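Local coordinates for protein manganese lipoxygenase (Gaeumannomyces graminis, PDB 5FX8) that oxygenates linoleic and alpha-linolenic acids to 11S- and 13R-hydroperoxy fatty acids, using a catalytic manganese centre, at residues S170-Y174 / A477-M481; H290-H294 / F614-V618. All coordinates share one frame; numbering follows the deposited sequence.

Contact 1. Residues S170-Y174 / A477-M481; sequences SSNPY and AHHVM. With MN (manganese (II) ion), chain I.
M481 and Y174 meet because both side chains start beside their own backbone N, with CG anti to the carbonyl carbon (chi1 -63° and -74°). The M481 chain then bends at chi2 and again at chi3, which lays its sulfur against the tyrosine. The result is a Met-aromatic contact at the ring edge. It packs the loop between helix 161-166 and strand 177-178 onto the C-terminal end of helix 460-481, in the helical lipoxygenase fold. M481 SD lies 3.6 Å from Y174 CD2, near the ring plane, and 4.9 Å from the ring centroid. The methyl CE of M481 comes to the same side of the tyrosine, close to CD2. P173 CG sits over one face of the ring, offset toward the rim. At the far end of the tyrosine, Y174 OH comes within 3.5 Å of A477 CB, and W472 touches both residues.

N172 turns the loop: its OD1 accepts the backbone N-H of Y174 in an Asx turn, with an N-to-OD1 distance of 3.2 Å. The same OD1 lies 3.7 Å from M481 SD, where the two side chains cross. N172 ND2 is hydrogen-bonded to D282 of helix 268-305, so both ends of the amide are held. V480, the residue before M481, has its CB directed toward the loop. Its CG1 packs 3.7 Å from P173 CD, and F397 lies against both of these residues.

H478 points away from the loop and ligates the manganese. Its ring is steadied on the other edge by H479. H478 ND1 donates to H479 ND1 at 3.0 Å, and H478 NE2 binds the metal at 2.2 Å.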
ATOM      1  N   SER A 170      -0.968 -16.575   7.311  1.00 11.17           N
ATOM      2  CA  SER A 170      -1.828 -15.577   6.694  1.00 11.25           C
ATOM      3  C   SER A 170      -1.160 -14.207   6.624  1.00 10.99           C
ATOM      4  O   SER A 170      -0.668 -13.819   5.569  1.00 10.62           O
ATOM      5  CB  SER A 170      -3.147 -15.493   7.446  1.00 10.47           C
ATOM      6  OG  SER A 170      -2.928 -15.253   8.803  1.00  9.43           O
ATOM      7  N   SER A 171      -1.135 -13.475   7.741  1.00 11.35           N
ATOM      8  CA  SER A 171      -0.554 -12.131   7.773  1.00 10.77           C
ATOM      9  C   SER A 171       0.871 -12.093   7.250  1.00 13.54           C
ATOM     10  O   SER A 171       1.230 -11.193   6.495  1.00 21.60           O
ATOM     11  CB  SER A 171      -0.567 -11.613   9.186  1.00 11.76           C
ATOM     12  OG  SER A 171      -1.864 -11.698   9.646  1.00 13.11           O
ATOM     13  N   ASN A 172       1.731 -12.987   7.734  1.00 15.87           N
ATOM     14  CA  ASN A 172       3.109 -13.089   7.266  1.00 11.15           C
ATOM     15  C   ASN A 172       3.382 -14.556   7.043  1.00 12.46           C
ATOM     16  O   ASN A 172       3.844 -15.255   7.946  1.00 10.92           O
ATOM     17  CB  ASN A 172       4.128 -12.518   8.245  1.00 11.37           C
ATOM     18  CG  ASN A 172       5.569 -12.794   7.797  1.00 12.93           C
ATOM     19  OD1 ASN A 172       5.799 -13.285   6.681  1.00 17.79           O
ATOM     20  ND2 ASN A 172       6.540 -12.469   8.651  1.00  9.47           N
ATOM     21  N   PRO A 173       3.140 -15.048   5.838  1.00 11.15           N
ATOM     22  CA  PRO A 173       3.286 -16.479   5.553  1.00 10.14           C
ATOM     23  C   PRO A 173       4.615 -16.863   4.931  1.00 12.07           C
ATOM     24  O   PRO A 173       4.772 -17.999   4.483  1.00 10.80           O
ATOM     25  CB  PRO A 173       2.155 -16.703   4.548  1.00 10.37           C
ATOM     26  CG  PRO A 173       2.163 -15.415   3.778  1.00 11.39           C
ATOM     27  CD  PRO A 173       2.389 -14.345   4.792  1.00 11.14           C
ATOM     28  N   TYR A 174       5.546 -15.940   4.865  1.00 14.23           N
ATOM     29  CA  TYR A 174       6.755 -16.133   4.110  1.00 10.17           C
ATOM     30  C   TYR A 174       7.927 -16.589   4.958  1.00 14.24           C
ATOM     31  O   TYR A 174       9.029 -16.697   4.424  1.00 17.66           O
ATOM     32  CB  TYR A 174       7.086 -14.845   3.391  1.00 10.13           C
ATOM     33  CG  TYR A 174       6.194 -14.598   2.232  1.00 10.06           C
ATOM     34  CD1 TYR A 174       6.254 -15.415   1.119  1.00  9.14           C
ATOM     35  CD2 TYR A 174       5.298 -13.560   2.229  1.00 11.05           C
ATOM     36  CE1 TYR A 174       5.485 -15.201   0.085  1.00  7.43           C
ATOM     37  CE2 TYR A 174       4.515 -13.342   1.166  1.00  8.85           C
ATOM     38  CZ  TYR A 174       4.630 -14.172   0.104  1.00  6.80           C
ATOM     39  OH  TYR A 174       3.861 -13.988  -0.979  1.00 11.44           O
ATOM     40  N   ALA A 477       1.439 -10.407  -3.564  1.00  5.92           N
ATOM     41  CA  ALA A 477       2.455 -10.646  -2.549  1.00  6.54           C
ATOM     42  C   ALA A 477       2.869  -9.366  -1.811  1.00  8.79           C
ATOM     43  O   ALA A 477       3.051  -9.382  -0.590  1.00 10.05           O
ATOM     44  CB  ALA A 477       3.665 -11.303  -3.178  1.00  6.07           C
ATOM     45  N   HIS A 478       3.049  -8.256  -2.530  1.00 15.20           N
ATOM     46  CA  HIS A 478       3.419  -7.017  -1.860  1.00  8.44           C
ATOM     47  C   HIS A 478       2.413  -6.645  -0.788  1.00  8.40           C
ATOM     48  O   HIS A 478       2.788  -6.215   0.305  1.00  8.20           O
ATOM     49  CB  HIS A 478       3.526  -5.873  -2.860  1.00  8.25           C
ATOM     50  CG  HIS A 478       3.835  -4.556  -2.219  1.00  7.09           C
ATOM     51  ND1 HIS A 478       2.862  -3.731  -1.718  1.00  6.87           N
ATOM     52  CD2 HIS A 478       5.014  -3.954  -1.946  1.00  7.25           C
ATOM     53  CE1 HIS A 478       3.425  -2.662  -1.192  1.00  7.58           C
ATOM     54  NE2 HIS A 478       4.731  -2.768  -1.325  1.00 16.29           N
ATOM     55  N   HIS A 479       1.136  -6.801  -1.081  1.00 11.08           N
ATOM     56  CA  HIS A 479       0.112  -6.286  -0.198  1.00  8.21           C
ATOM     57  C   HIS A 479      -0.170  -7.220   0.962  1.00  8.30           C
ATOM     58  O   HIS A 479      -0.971  -6.898   1.827  1.00 12.94           O
ATOM     59  CB  HIS A 479      -1.142  -6.004  -1.014  1.00  8.20           C
ATOM     60  CG  HIS A 479      -0.877  -5.290  -2.309  1.00  8.44           C
ATOM     61  ND1 HIS A 479       0.022  -4.254  -2.430  1.00  8.19           N
ATOM     62  CD2 HIS A 479      -1.400  -5.466  -3.544  1.00  8.46           C
ATOM     63  CE1 HIS A 479       0.029  -3.816  -3.674  1.00  7.88           C
ATOM     64  NE2 HIS A 479      -0.822  -4.541  -4.370  1.00  7.84           N
ATOM     65  N   VAL A 480       0.464  -8.373   1.002  1.00 11.24           N
ATOM     66  CA  VAL A 480       0.387  -9.193   2.188  1.00  8.92           C
ATOM     67  C   VAL A 480       1.417  -8.724   3.206  1.00 10.20           C
ATOM     68  O   VAL A 480       1.173  -8.754   4.412  1.00 21.16           O
ATOM     69  CB  VAL A 480       0.571 -10.673   1.788  1.00  7.98           C
ATOM     70  CG1 VAL A 480       0.645 -11.574   2.994  1.00  8.99           C
ATOM     71  CG2 VAL A 480      -0.535 -11.116   0.884  1.00  6.91           C
ATOM     72  N   MET A 481       2.578  -8.271   2.741  1.00  8.93           N
ATOM     73  CA  MET A 481       3.643  -7.887   3.653  1.00  8.89           C
ATOM     74  C   MET A 481       3.570  -6.420   4.055  1.00  9.13           C
ATOM     75  O   MET A 481       3.849  -6.084   5.198  1.00 16.94           O
ATOM     76  CB  MET A 481       5.007  -8.168   3.020  1.00  9.43           C
ATOM     77  CG  MET A 481       5.294  -9.609   2.721  1.00  9.86           C
ATOM     78  SD  MET A 481       5.549 -10.563   4.208  1.00 35.44           S
ATOM     79  CE  MET A 481       7.272 -10.994   4.004  1.00 10.69           C
TER
HETATM   80 MN    MN I1000       6.315  -1.686  -0.186  1.00  8.02          MN
HETATM   81  O   HOH W   1       7.706  -0.184   1.122  1.00 33.97           O

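Contact 2. Residues H290-H294 / F614-V618; sequences HVLFH and FFLSV. With MN (manganese (II) ion), chain I.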
ATOM      1  N   HIS A 290      10.313  -7.493   2.509  1.00 11.32           N
ATOM      2  CA  HIS A 290       9.540  -7.136   1.310  1.00 11.49           C
ATOM      3  C   HIS A 290      10.246  -6.131   0.416  1.00 10.33           C
ATOM      4  O   HIS A 290       9.787  -5.889  -0.708  1.00 14.02           O
ATOM      5  CB  HIS A 290       8.150  -6.601   1.666  1.00 10.29           C
ATOM      6  CG  HIS A 290       8.048  -5.108   1.707  1.00 10.20           C
ATOM      7  ND1 HIS A 290       8.514  -4.378   2.771  1.00 11.80           N
ATOM      8  CD2 HIS A 290       7.499  -4.211   0.848  1.00 10.36           C
ATOM      9  CE1 HIS A 290       8.282  -3.096   2.558  1.00 11.48           C
ATOM     10  NE2 HIS A 290       7.668  -2.965   1.396  1.00 31.56           N
ATOM     11  N   VAL A 291      11.338  -5.528   0.886  1.00 10.82           N
ATOM     12  CA  VAL A 291      12.199  -4.756   0.003  1.00  9.82           C
ATOM     13  C   VAL A 291      12.511  -5.557  -1.250  1.00 13.61           C
ATOM     14  O   VAL A 291      12.524  -5.022  -2.366  1.00 14.88           O
ATOM     15  CB  VAL A 291      13.465  -4.344   0.763  1.00  9.83           C
ATOM     16  CG1 VAL A 291      14.432  -3.604  -0.122  1.00 11.40           C
ATOM     17  CG2 VAL A 291      13.066  -3.488   1.890  1.00 12.08           C
ATOM     18  N   LEU A 292      12.685  -6.870  -1.089  1.00 10.69           N
ATOM     19  CA  LEU A 292      12.942  -7.750  -2.218  1.00  9.55           C
ATOM     20  C   LEU A 292      11.719  -7.879  -3.126  1.00 12.43           C
ATOM     21  O   LEU A 292      11.860  -7.983  -4.351  1.00 12.62           O
ATOM     22  CB  LEU A 292      13.416  -9.106  -1.697  1.00 11.01           C
ATOM     23  CG  LEU A 292      14.786  -9.157  -1.007  1.00 11.32           C
ATOM     24  CD1 LEU A 292      15.078 -10.522  -0.488  1.00 13.89           C
ATOM     25  CD2 LEU A 292      15.781  -8.881  -2.020  1.00 11.02           C
ATOM     26  N   PHE A 293      10.510  -7.853  -2.562  1.00 18.16           N
ATOM     27  CA  PHE A 293       9.328  -7.751  -3.410  1.00  8.34           C
ATOM     28  C   PHE A 293       9.347  -6.465  -4.211  1.00  8.89           C
ATOM     29  O   PHE A 293       8.672  -6.379  -5.230  1.00 17.43           O
ATOM     30  CB  PHE A 293       8.013  -7.784  -2.618  1.00  9.82           C
ATOM     31  CG  PHE A 293       7.745  -9.067  -1.869  1.00 12.17           C
ATOM     32  CD1 PHE A 293       8.664 -10.085  -1.823  1.00 17.62           C
ATOM     33  CD2 PHE A 293       6.557  -9.244  -1.187  1.00 18.17           C
ATOM     34  CE1 PHE A 293       8.406 -11.239  -1.120  1.00 20.40           C
ATOM     35  CE2 PHE A 293       6.299 -10.416  -0.489  1.00  9.80           C
ATOM     36  CZ  PHE A 293       7.224 -11.394  -0.457  1.00 12.62           C
ATOM     37  N   HIS A 294      10.079  -5.447  -3.767  1.00  9.51           N
ATOM     38  CA  HIS A 294      10.226  -4.278  -4.628  1.00  8.51           C
ATOM     39  C   HIS A 294      11.349  -4.454  -5.654  1.00  8.12           C
ATOM     40  O   HIS A 294      11.155  -4.169  -6.831  1.00 24.01           O
ATOM     41  CB  HIS A 294      10.462  -3.022  -3.785  1.00 13.39           C
ATOM     42  CG  HIS A 294       9.223  -2.438  -3.182  1.00  8.07           C
ATOM     43  ND1 HIS A 294       8.354  -1.647  -3.893  1.00  7.97           N
ATOM     44  CD2 HIS A 294       8.709  -2.529  -1.934  1.00  9.10           C
ATOM     45  CE1 HIS A 294       7.360  -1.272  -3.112  1.00 10.24           C
ATOM     46  NE2 HIS A 294       7.551  -1.794  -1.915  1.00 30.26           N
ATOM     47  N   PHE A 614      -2.978  -2.359  -8.123  1.00  9.84           N
ATOM     48  CA  PHE A 614      -2.355  -3.302  -9.047  1.00  6.88           C
ATOM     49  C   PHE A 614      -0.850  -3.112  -9.161  1.00 14.21           C
ATOM     50  O   PHE A 614      -0.206  -3.844  -9.912  1.00  9.04           O
ATOM     51  CB  PHE A 614      -2.997  -3.209 -10.443  1.00  7.05           C
ATOM     52  CG  PHE A 614      -2.737  -1.914 -11.157  1.00  6.95           C
ATOM     53  CD1 PHE A 614      -1.543  -1.688 -11.812  1.00  6.40           C
ATOM     54  CD2 PHE A 614      -3.688  -0.924 -11.170  1.00  7.72           C
ATOM     55  CE1 PHE A 614      -1.301  -0.497 -12.429  1.00  6.28           C
ATOM     56  CE2 PHE A 614      -3.451   0.264 -11.784  1.00  7.97           C
ATOM     57  CZ  PHE A 614      -2.250   0.476 -12.418  1.00  7.26           C
ATOM     58  N   PHE A 615      -0.277  -2.145  -8.465  1.00  9.35           N
ATOM     59  CA  PHE A 615       1.130  -1.809  -8.599  1.00  6.75           C
ATOM     60  C   PHE A 615       1.722  -1.695  -7.210  1.00  6.45           C
ATOM     61  O   PHE A 615       1.003  -1.749  -6.210  1.00  6.33           O
ATOM     62  CB  PHE A 615       1.316  -0.504  -9.390  1.00  6.82           C
ATOM     63  CG  PHE A 615       0.629   0.685  -8.771  1.00  6.89           C
ATOM     64  CD1 PHE A 615      -0.752   0.860  -8.896  1.00  7.21           C
ATOM     65  CD2 PHE A 615       1.361   1.637  -8.058  1.00  6.92           C
ATOM     66  CE1 PHE A 615      -1.389   1.961  -8.309  1.00  7.95           C
ATOM     67  CE2 PHE A 615       0.731   2.745  -7.481  1.00  7.12           C
ATOM     68  CZ  PHE A 615      -0.631   2.908  -7.598  1.00  7.75           C
ATOM     69  N   LEU A 616       3.044  -1.546  -7.159  1.00  6.29           N
ATOM     70  CA  LEU A 616       3.804  -1.421  -5.909  1.00  6.87           C
ATOM     71  C   LEU A 616       3.734   0.032  -5.434  1.00  6.09           C
ATOM     72  O   LEU A 616       4.598   0.846  -5.735  1.00  6.08           O
ATOM     73  CB  LEU A 616       5.245  -1.882  -6.115  1.00  7.08           C
ATOM     74  CG  LEU A 616       5.552  -3.312  -6.613  1.00  7.70           C
ATOM     75  CD1 LEU A 616       6.949  -3.417  -7.192  1.00  8.30           C
ATOM     76  CD2 LEU A 616       5.386  -4.378  -5.557  1.00  6.30           C
ATOM     77  N   SER A 617       2.696   0.363  -4.667  1.00  6.03           N
ATOM     78  CA  SER A 617       2.375   1.753  -4.402  1.00  6.51           C
ATOM     79  C   SER A 617       3.121   2.350  -3.206  1.00  7.00           C
ATOM     80  O   SER A 617       3.242   3.576  -3.131  1.00  6.85           O
ATOM     81  CB  SER A 617       0.865   1.925  -4.232  1.00  5.76           C
ATOM     82  OG  SER A 617       0.416   1.508  -2.976  1.00 10.75           O
ATOM     83  N   VAL A 618       3.654   1.539  -2.298  1.00  7.11           N
ATOM     84  CA  VAL A 618       4.462   2.061  -1.200  1.00  7.58           C
ATOM     85  C   VAL A 618       5.674   1.193  -0.878  1.00  7.52           C
ATOM     86  O   VAL A 618       5.620  -0.052  -0.954  1.00 39.71           O
ATOM     87  CB  VAL A 618       3.602   2.261   0.058  1.00  9.45           C
ATOM     88  CG1 VAL A 618       2.654   3.421  -0.131  1.00  6.82           C
ATOM     89  CG2 VAL A 618       2.820   1.000   0.380  1.00  8.44           C
TER
HETATM   90 MN    MN I1000       6.315  -1.686  -0.186  1.00  8.02          MN
HETATM   91  O   HOH W   1       7.706  -0.184   1.122  1.00 33.97           O
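The H294 ring has V618 O and H290 NE2 at its edge in plane, while L616 CB approaches it obliquely. This is the lipoxygenase metal site: two histidines four residues apart on helix 268-305 share the ion with the carboxyl oxygen of the C-terminal residue. The ring of H478 meets H294 with the planes at about 85°. The H290 ring has water 1 in plane at its edge, and V618 O also lies near that plane.

H294 NE2 binds manganese at 2.1 Å. H290 NE2 binds it at 2.4 Å, and off-centre: the ion is nearer H290 CD2 (3.0 Å) than CE1 (3.7 Å). Water 1 is a further ligand, and H478 and N482 supply the other two. H294 NE2 and V618 O are close because both bind the metal. H290 ND1 is hydrogen-bonded to Q287 O, so the ring is held at both nitrogens.

L616, the centre of an inverse gamma turn, points toward the helix. Its CB packs 3.7 Å from H294 CE1, and its CD2 lies 3.9 Å from F293 O. S617 is hydrogen-bonded through O to W100 and through OG to Q483. The C-terminal tail ends on the metal, with V618 O 1.9 Å from manganese.

Overall arrangement
Contacts 1 and 2 adjoin, with centres about 12 Å apart, and their segments alternate along the chain. Together they bring helix 268-305, helix 460-481 and the C-terminal tail to one manganese ion. Contact 1 gives the site H478; contact 2 gives H290, H294 and V618, and N482 lies just past 477-481. H478 NE2 and H294 NE2 are 3.0 Å apart as fellow ligands. The contacts also pack away from the ion: A477 O is 3.4 Å from F293 CE2, and H479 CE1 lies against F615 O. M481 of contact 1 also packs on H290 and F293 of contact 2.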